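Local coordinates for protein CRISPR-associated endonuclease Cas2 2 (Thermus thermophilus, PDB 1ZPW) that is a Cas2-family CRISPR-associated endonuclease, probably a metal-dependent RNA-cleaving enzyme that takes part in adaptive immunity against viruses and plasmids, at residues N23-Y28 with S35-Y40. Sequence-based numbering, arbitrary orientation. Where two conformers were deposited one is given.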
# COMPACT_ATOMS: atom_id res chain seq x y z
N ASN A 23 2.89 -1.25 9.23
CA ASN A 23 4.28 -1.52 9.52
C ASN A 23 4.92 -2.34 8.41
O ASN A 23 6.06 -2.09 8.01
CB ASN A 23 4.43 -2.21 10.87
CG ASN A 23 4.13 -1.30 12.03
OD1 ASN A 23 4.28 -0.07 11.93
ND2 ASN A 23 3.72 -1.89 13.15
N LEU A 24 4.16 -3.30 7.88
CA LEU A 24 4.64 -4.06 6.72
C LEU A 24 4.89 -3.16 5.51
O LEU A 24 5.94 -3.22 4.87
CB LEU A 24 3.67 -5.19 6.41
CG LEU A 24 3.95 -5.91 5.09
CD1 LEU A 24 5.26 -6.66 5.25
CD2 LEU A 24 2.80 -6.85 4.71
N LEU A 25 3.91 -2.29 5.21
CA LEU A 25 4.02 -1.43 4.04
C LEU A 25 5.23 -0.48 4.09
O LEU A 25 5.79 -0.16 3.05
CB LEU A 25 2.71 -0.66 3.81
CG LEU A 25 1.55 -1.60 3.40
CD1 LEU A 25 0.29 -0.77 3.14
CD2 LEU A 25 1.86 -2.43 2.14
N LYS A 26 5.64 -0.09 5.29
CA LYS A 26 6.85 0.72 5.47
C LYS A 26 8.10 0.08 4.89
O LYS A 26 9.04 0.77 4.50
CB LYS A 26 7.03 1.03 6.96
CG LYS A 26 5.96 1.94 7.49
CD LYS A 26 6.33 3.40 7.34
CE LYS A 26 5.20 4.26 7.91
NZ LYS A 26 5.52 5.69 8.04
N SER A 27 8.13 -1.26 4.83
CA SER A 27 9.29 -1.95 4.27
C SER A 27 9.35 -1.85 2.74
O SER A 27 10.39 -2.14 2.10
CB SER A 27 9.43 -3.38 4.86
OG SER A 27 8.45 -4.22 4.31
N TYR A 28 8.26 -1.37 2.12
CA TYR A 28 8.19 -1.25 0.67
C TYR A 28 7.97 0.16 0.16
O TYR A 28 8.06 0.39 -1.04
CB TYR A 28 7.03 -2.08 0.10
CG TYR A 28 7.11 -3.53 0.45
CD1 TYR A 28 7.85 -4.42 -0.31
CD2 TYR A 28 6.45 -4.01 1.59
CE1 TYR A 28 7.91 -5.78 0.05
CE2 TYR A 28 6.51 -5.32 1.95
CZ TYR A 28 7.23 -6.20 1.18
OH TYR A 28 7.24 -7.52 1.56
N SER A 35 -4.98 5.84 4.64
CA SER A 35 -5.22 4.47 4.18
C SER A 35 -4.48 4.16 2.90
O SER A 35 -4.88 3.23 2.20
CB SER A 35 -6.73 4.28 3.91
OG SER A 35 -7.47 4.71 5.05
N VAL A 36 -3.44 4.93 2.56
CA VAL A 36 -2.73 4.70 1.30
C VAL A 36 -1.22 4.83 1.44
O VAL A 36 -0.75 5.81 2.02
CB VAL A 36 -3.16 5.70 0.18
CG1 VAL A 36 -2.48 5.35 -1.16
CG2 VAL A 36 -4.67 5.69 0.03
N PHE A 37 -0.49 3.85 0.90
CA PHE A 37 0.96 3.93 0.73
C PHE A 37 1.33 3.98 -0.72
O PHE A 37 0.62 3.41 -1.56
CB PHE A 37 1.66 2.70 1.37
CG PHE A 37 1.91 2.83 2.85
CD1 PHE A 37 0.83 2.88 3.75
CD2 PHE A 37 3.21 2.81 3.37
CE1 PHE A 37 1.03 3.00 5.13
CE2 PHE A 37 3.43 2.95 4.76
CZ PHE A 37 2.33 3.03 5.65
N GLU A 38 2.48 4.60 -1.01
CA GLU A 38 3.05 4.52 -2.35
C GLU A 38 4.30 3.69 -2.28
O GLU A 38 5.19 3.99 -1.49
CB GLU A 38 3.39 5.92 -2.87
CG GLU A 38 2.15 6.61 -3.42
CD GLU A 38 2.38 8.04 -3.87
OE1 GLU A 38 3.55 8.50 -3.93
OE2 GLU A 38 1.39 8.72 -4.19
N CYS A 39 4.37 2.67 -3.14
CA CYS A 39 5.44 1.67 -3.09
C CYS A 39 6.02 1.45 -4.47
O CYS A 39 5.31 1.25 -5.44
CB CYS A 39 4.88 0.31 -2.59
SG CYS A 39 4.19 0.36 -0.92
N TYR A 40 7.35 1.43 -4.55
CA TYR A 40 7.99 1.06 -5.80
C TYR A 40 8.29 -0.41 -5.77
O TYR A 40 8.99 -0.88 -4.88
CB TYR A 40 9.29 1.86 -6.00
CG TYR A 40 8.97 3.24 -6.51
CD1 TYR A 40 8.78 3.45 -7.88
CD2 TYR A 40 8.80 4.28 -5.65
CE1 TYR A 40 8.46 4.69 -8.37
CE2 TYR A 40 8.45 5.54 -6.12
CZ TYR A 40 8.29 5.72 -7.48
OH TYR A 40 7.95 6.97 -7.97
O HOH W 1 8.97 2.25 -2.64
O HOH W 2 10.27 -0.85 -2.27
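L25 lies over one face of the F37 ring. Its CB sits 3.6 Å from the ring centroid, 15° off the normal, in a CH-pi contact. CD1 of L25 adds a second touch on the same ring, 3.7 Å from F37 CD1. CB reaches the ring from its place on the helix; the leucine CG is anti to its carbonyl carbon (chi1 -67°), and this brings CD1 to the phenyl group as well. L25 also packs on Y10 of strand 4-11 and L49 of helix 43-56.

K26 follows at the rim of the ring. Its CB points away from the strand, but the chain bends at chi2 (-89°) and passes F37 at about a right angle. CD lies at the ring edge, in plane, and CE is 3.8 Å from F37 CE2. K26 is exposed to solvent, while F37 is buried.

Segment 23-28 lies on the last part of helix 15-26. Strand 36-41, which carries F37 and C39, is a central strand of the antiparallel sheet. The sheet has strand order 2-3-1-4, as in the ferredoxin-like fold of Cas2 proteins. Helix 15-26 packs on one face of it, beside helix 43-56.

Y28 meets C39. Its CB rests 3.9 Å from C39 SG, while the ring turns away and its OH hydrogen-bonds D48 of helix 43-56. No direct hydrogen bond joins the two segments. Instead, two waters donate to Y28 O. One is 2.6 Å from Y28 O and accepts from Y40 N; the other donates to Y40 O at 2.9 Å. C39 CA makes a CH...O contact with the same Y28 O at 3.6 Å.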